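Local atomic coordinates of ABC transporter, permease protein, putative (Porphyromonas gingivalis, PDB entry 2P0S), a protein that is probably the permease of an ABC-type transporter, represented here by one excised domain of the longer membrane protein. Residues Lys38-Tyr43 and Val56-Gln61; Asp62-Pro67 and Ser95-Ala100. One frame throughout, in Å; residues are numbered along the deposited sequence.

Both contacts lie around the mixed four-stranded sheet of the permease fragment, contact 1 on it and contact 2 at the loop leaving strand 55-59, with centres about 21 Å apart. Contact 1, first along the chain, sets the start of helix 40-51 against strand 55-59, an inner strand of the sheet. The chain then passes through Gln61 into the loop 62-67, which contact 2 places beside the C-terminal part of helix 80-100. Gln61 CD packs on Asp66 CB at 3.8 Å, so the two meet where strand gives way to loop. Contact 1 lies away from the magnesium site, whereas contact 2 contains it. The second subunit reaches both, so each also borders the dimer interface.

Contact 1: Lys38-Tyr43 and Val56-Gln61; sequences KTAEEY and VLEIRQ
Val56 meets the opening turn of helix 40-51 with both of its methyl groups. From CB, CG1 stands anti to the backbone N (chi1 171°) and faces Ala40 CB at 4.1 Å, while CG2, on the backbone N side, reaches Tyr43 CD2 at 3.6 Å. That methyl comes obliquely to the phenol ring, the two side chains crossing at about a right angle. The ring is steadied elsewhere too: Lys38 CB sits over the centre of one face, 3.6 Å above the plane, and Tyr43 OH is hydrogen-bonded to Glu37 N. Helix 40-51 is the connection of a beta-alpha-beta crossover, joining strand 32-35 to the parallel strand 55-59 with strand 11-16 between them in the sheet. Thr39 and Glu42 start the helix with a capping box, Glu42 N donating to Thr39 OG1 (2.9 Å) and Thr39 N to Glu42 OE1 (3.0 Å). Trp125 of the second subunit packs on Ala40, Tyr43 and Val56. Further along the strand, the extended Glu58 brings OE2 to 3.8 Å from Ala40 CB. A water bridges this oxygen to Ala40 N, giving a first-turn amide a partner, and Glu58 OE1 takes Arg60 NH1 in a 3.0 Å salt bridge.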
# COMPACT_ATOMS: atom_id res chain seq x y z
N LYS A 38 24.13 9.16 -7.29
CA LYS A 38 24.29 10.61 -7.43
C LYS A 38 23.34 11.21 -6.40
O LYS A 38 22.52 10.50 -5.87
CB LYS A 38 23.72 11.05 -8.77
CG LYS A 38 24.72 11.12 -10.01
CD LYS A 38 25.40 9.83 -10.33
CE LYS A 38 25.71 9.71 -11.88
NZ LYS A 38 26.84 10.60 -12.29
N THR A 39 23.38 12.52 -6.19
CA THR A 39 22.44 13.21 -5.35
C THR A 39 21.15 13.44 -6.06
O THR A 39 21.08 13.36 -7.34
CB THR A 39 22.96 14.61 -4.94
OG1 THR A 39 23.05 15.46 -6.10
CG2 THR A 39 24.35 14.49 -4.31
N ALA A 40 20.11 13.74 -5.26
CA ALA A 40 18.85 14.14 -5.84
C ALA A 40 19.01 15.29 -6.86
O ALA A 40 18.37 15.25 -7.91
CB ALA A 40 17.83 14.51 -4.72
N GLU A 41 19.75 16.35 -6.50
CA GLU A 41 19.96 17.51 -7.38
C GLU A 41 20.72 17.07 -8.63
O GLU A 41 20.41 17.51 -9.75
CB GLU A 41 20.75 18.62 -6.66
CG GLU A 41 21.15 19.87 -7.57
CD GLU A 41 19.93 20.62 -8.22
OE1 GLU A 41 18.77 20.47 -7.74
OE2 GLU A 41 20.12 21.32 -9.24
N GLU A 42 21.70 16.21 -8.50
CA GLU A 42 22.31 15.75 -9.78
C GLU A 42 21.42 14.97 -10.67
O GLU A 42 21.53 15.16 -11.91
CB GLU A 42 23.56 14.96 -9.50
CG GLU A 42 24.55 15.78 -8.77
CD GLU A 42 25.72 14.95 -8.43
OE1 GLU A 42 25.51 13.94 -7.72
OE2 GLU A 42 26.82 15.25 -8.94
N TYR A 43 20.64 14.02 -10.14
CA TYR A 43 19.65 13.32 -10.93
C TYR A 43 18.64 14.33 -11.56
O TYR A 43 18.23 14.17 -12.73
CB TYR A 43 18.91 12.26 -10.09
CG TYR A 43 19.68 11.04 -9.77
CD1 TYR A 43 20.19 10.24 -10.79
CD2 TYR A 43 19.80 10.58 -8.41
CE1 TYR A 43 20.86 9.06 -10.50
CE2 TYR A 43 20.46 9.36 -8.12
CZ TYR A 43 21.00 8.63 -9.21
OH TYR A 43 21.63 7.42 -9.02
N VAL A 56 13.61 9.89 -6.62
CA VAL A 56 14.59 9.66 -5.60
C VAL A 56 13.88 9.70 -4.24
O VAL A 56 13.12 10.60 -4.07
CB VAL A 56 15.65 10.69 -5.60
CG1 VAL A 56 16.59 10.57 -4.36
CG2 VAL A 56 16.51 10.57 -6.96
N LEU A 57 14.05 8.61 -3.49
CA LEU A 57 13.72 8.65 -2.01
C LEU A 57 14.96 9.11 -1.30
O LEU A 57 16.00 8.39 -1.23
CB LEU A 57 13.28 7.24 -1.60
CG LEU A 57 13.16 7.08 -0.08
CD1 LEU A 57 12.06 8.02 0.51
CD2 LEU A 57 12.82 5.60 0.19
N GLU A 58 14.82 10.30 -0.58
CA GLU A 58 15.93 10.91 -0.01
C GLU A 58 15.70 10.84 1.51
O GLU A 58 14.66 11.28 1.97
CB GLU A 58 16.06 12.37 -0.39
CG GLU A 58 17.13 13.11 0.50
CD GLU A 58 17.16 14.60 0.05
OE1 GLU A 58 16.42 15.37 0.69
OE2 GLU A 58 17.81 14.93 -0.99
N ILE A 59 16.63 10.23 2.24
CA ILE A 59 16.55 10.09 3.72
C ILE A 59 17.79 10.74 4.31
O ILE A 59 18.88 10.33 4.08
CB ILE A 59 16.38 8.63 4.22
CG1 ILE A 59 15.11 8.10 3.72
CG2 ILE A 59 16.21 8.79 5.78
CD1 ILE A 59 14.82 6.49 3.79
N ARG A 60 17.59 11.76 5.16
CA ARG A 60 18.65 12.62 5.55
C ARG A 60 19.05 12.43 7.00
O ARG A 60 20.13 12.91 7.34
CB ARG A 60 18.25 14.11 5.42
CG ARG A 60 17.77 14.48 4.00
CD ARG A 60 17.63 15.95 3.80
NE ARG A 60 16.53 16.48 4.65
CZ ARG A 60 15.24 16.43 4.32
NH1 ARG A 60 14.87 15.92 3.14
NH2 ARG A 60 14.31 16.97 5.11
N GLN A 61 18.23 11.75 7.82
CA GLN A 61 18.52 11.59 9.23
C GLN A 61 17.72 10.38 9.72
O GLN A 61 16.79 9.90 9.04
CB GLN A 61 18.08 12.84 10.02
CG GLN A 61 18.50 12.79 11.48
CD GLN A 61 18.39 14.13 12.22
OE1 GLN A 61 18.35 15.22 11.55
NE2 GLN A 61 18.27 14.10 13.62
O HOH W 1 19.86 13.62 -2.12

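Contact 2: Asp62-Pro67 and Ser95-Ala100; sequences DLLEDP and SDKKIA. With MG (magnesium ion), chain C.
Leu64 lays its two methyl groups along the aliphatic part of Lys98, joining the loop 62-67 to the C-terminal part of helix 80-100. The loop opens with an Asx turn: Asp62 OD1 accepts from Leu64 N at 2.8 Å, the amide approaching nearly along the C-O direction. The turn helps to orient the carboxylate and ties it to the start of Leu64. The closer packing of the contact is apolar. Leu64 CD1 touches Lys98 CG at 3.8 Å and CD2 lies 3.9 Å from Lys98 CD, the side chains sliding past each other in opposite directions. Lys98 bends about the CG-CD bond that Leu64 covers (chi3 102°) and again at chi4, so it does not run straight past the leucine. Leu94 of the same helix touches Leu64, and Ile116 of the second subunit packs on both Leu64 and Lys98.

The other side is looser and bridged by water, although Asp62 itself is buried. The nearly straight Lys97 chain carries NZ toward Asp62, yet Lys97 NZ remains 4.4 Å from Asp62 OD2, and one water joins them by accepting from NZ and donating to OD2. The direct salt bridge of the ammonium is with Glu20. Asp62 OD2 is also the protein ligand in the magnesium ion's six-fold shell, in which five waters supply the remaining positions. Magnesium, and to a lesser degree the Lys97 ammonium, would be expected to favour ionised Asp62. Most of the ion's ligands are thus waters, and Glu65 acts from the second shell: Glu65 OE1 accepts a hydrogen bond of 2.6 Å from a water bound to the metal. Asp62 OD2 stands 2.0 Å from magnesium, while Asp62 OD1 lies 4.2 Å away, so the carboxylate is monodentate.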
# COMPACT_ATOMS: atom_id res chain seq x y z
N ASP A 62 18.21 9.80 10.83
CA ASP A 62 17.50 8.73 11.52
C ASP A 62 16.06 9.24 11.77
O ASP A 62 15.94 10.34 12.36
CB ASP A 62 18.22 8.44 12.87
CG ASP A 62 17.61 7.24 13.58
OD1 ASP A 62 16.37 7.13 13.59
OD2 ASP A 62 18.37 6.33 14.01
N LEU A 63 15.06 8.47 11.32
CA LEU A 63 13.64 8.93 11.26
C LEU A 63 12.99 8.82 12.59
O LEU A 63 11.90 9.42 12.78
CB LEU A 63 12.81 8.15 10.19
CG LEU A 63 13.43 8.39 8.81
CD1 LEU A 63 12.65 7.60 7.77
CD2 LEU A 63 13.26 9.92 8.37
N LEU A 64 13.73 8.18 13.50
CA LEU A 64 13.26 8.24 14.90
C LEU A 64 13.61 9.52 15.57
O LEU A 64 12.88 9.90 16.56
CB LEU A 64 13.75 7.01 15.69
CG LEU A 64 13.05 5.65 15.53
CD1 LEU A 64 13.39 4.53 16.56
CD2 LEU A 64 11.55 5.81 15.49
N GLU A 65 14.72 10.16 15.25
CA GLU A 65 15.16 11.47 15.78
C GLU A 65 14.45 12.56 15.03
O GLU A 65 13.94 13.47 15.58
CB GLU A 65 16.69 11.68 15.59
CG GLU A 65 17.51 10.62 16.26
CD GLU A 65 19.02 10.60 15.79
OE1 GLU A 65 19.68 9.59 16.12
OE2 GLU A 65 19.52 11.59 15.14
N ASP A 66 14.37 12.48 13.72
CA ASP A 66 13.65 13.48 12.98
C ASP A 66 12.78 12.86 11.86
O ASP A 66 13.27 12.65 10.74
CB ASP A 66 14.63 14.43 12.33
CG ASP A 66 13.94 15.58 11.56
OD1 ASP A 66 12.67 15.66 11.47
OD2 ASP A 66 14.69 16.45 11.04
N PRO A 67 11.51 12.57 12.16
CA PRO A 67 10.67 11.83 11.15
C PRO A 67 10.39 12.62 9.89
O PRO A 67 9.85 12.07 8.97
CB PRO A 67 9.35 11.55 11.87
CG PRO A 67 9.34 12.65 12.98
CD PRO A 67 10.75 12.80 13.43
N SER A 95 8.30 1.53 13.91
CA SER A 95 7.41 1.06 15.02
C SER A 95 7.98 -0.22 15.67
O SER A 95 8.23 -0.34 16.89
CB SER A 95 6.04 0.80 14.48
OG SER A 95 5.48 2.08 14.06
N ASP A 96 8.28 -1.17 14.81
CA ASP A 96 8.86 -2.41 15.30
C ASP A 96 10.20 -2.25 16.03
O ASP A 96 10.50 -3.07 16.95
CB ASP A 96 9.11 -3.38 14.10
CG ASP A 96 7.85 -4.03 13.59
OD1 ASP A 96 6.74 -3.82 14.15
OD2 ASP A 96 7.96 -4.78 12.57
N LYS A 97 11.07 -1.32 15.55
CA LYS A 97 12.31 -1.08 16.20
C LYS A 97 12.02 -0.56 17.61
O LYS A 97 12.72 -0.96 18.55
CB LYS A 97 13.11 -0.05 15.43
CG LYS A 97 14.42 0.25 16.01
CD LYS A 97 15.37 0.91 14.95
CE LYS A 97 16.78 1.06 15.49
NZ LYS A 97 17.53 2.01 14.57
N LYS A 98 11.07 0.36 17.73
CA LYS A 98 10.75 0.88 19.08
C LYS A 98 10.14 -0.20 19.95
O LYS A 98 10.48 -0.35 21.12
CB LYS A 98 9.78 2.03 19.01
CG LYS A 98 10.39 3.35 18.51
CD LYS A 98 9.30 4.43 18.41
CE LYS A 98 9.38 5.37 19.58
NZ LYS A 98 9.14 6.74 18.93
N ILE A 99 9.21 -0.97 19.41
CA ILE A 99 8.59 -2.09 20.19
C ILE A 99 9.70 -3.02 20.69
O ILE A 99 9.73 -3.44 21.89
CB ILE A 99 7.56 -2.92 19.37
CG1 ILE A 99 6.33 -2.03 19.01
CG2 ILE A 99 7.05 -4.14 20.22
CD1 ILE A 99 5.49 -2.61 17.80
N ALA A 100 10.63 -3.40 19.81
CA ALA A 100 11.65 -4.34 20.20
C ALA A 100 12.61 -3.87 21.28
O ALA A 100 13.31 -4.69 21.80
CB ALA A 100 12.45 -4.76 18.90
MG MG C . 20.31 5.92 14.15
O HOH W 2 15.77 4.30 12.62
O HOH W 3 17.09 4.47 15.57
O HOH W 4 20.93 7.85 14.59
O HOH W 5 19.97 3.88 13.92
O HOH W 6 20.04 5.55 16.23
O HOH W 7 22.47 5.60 14.54
O HOH W 8 20.89 6.29 12.02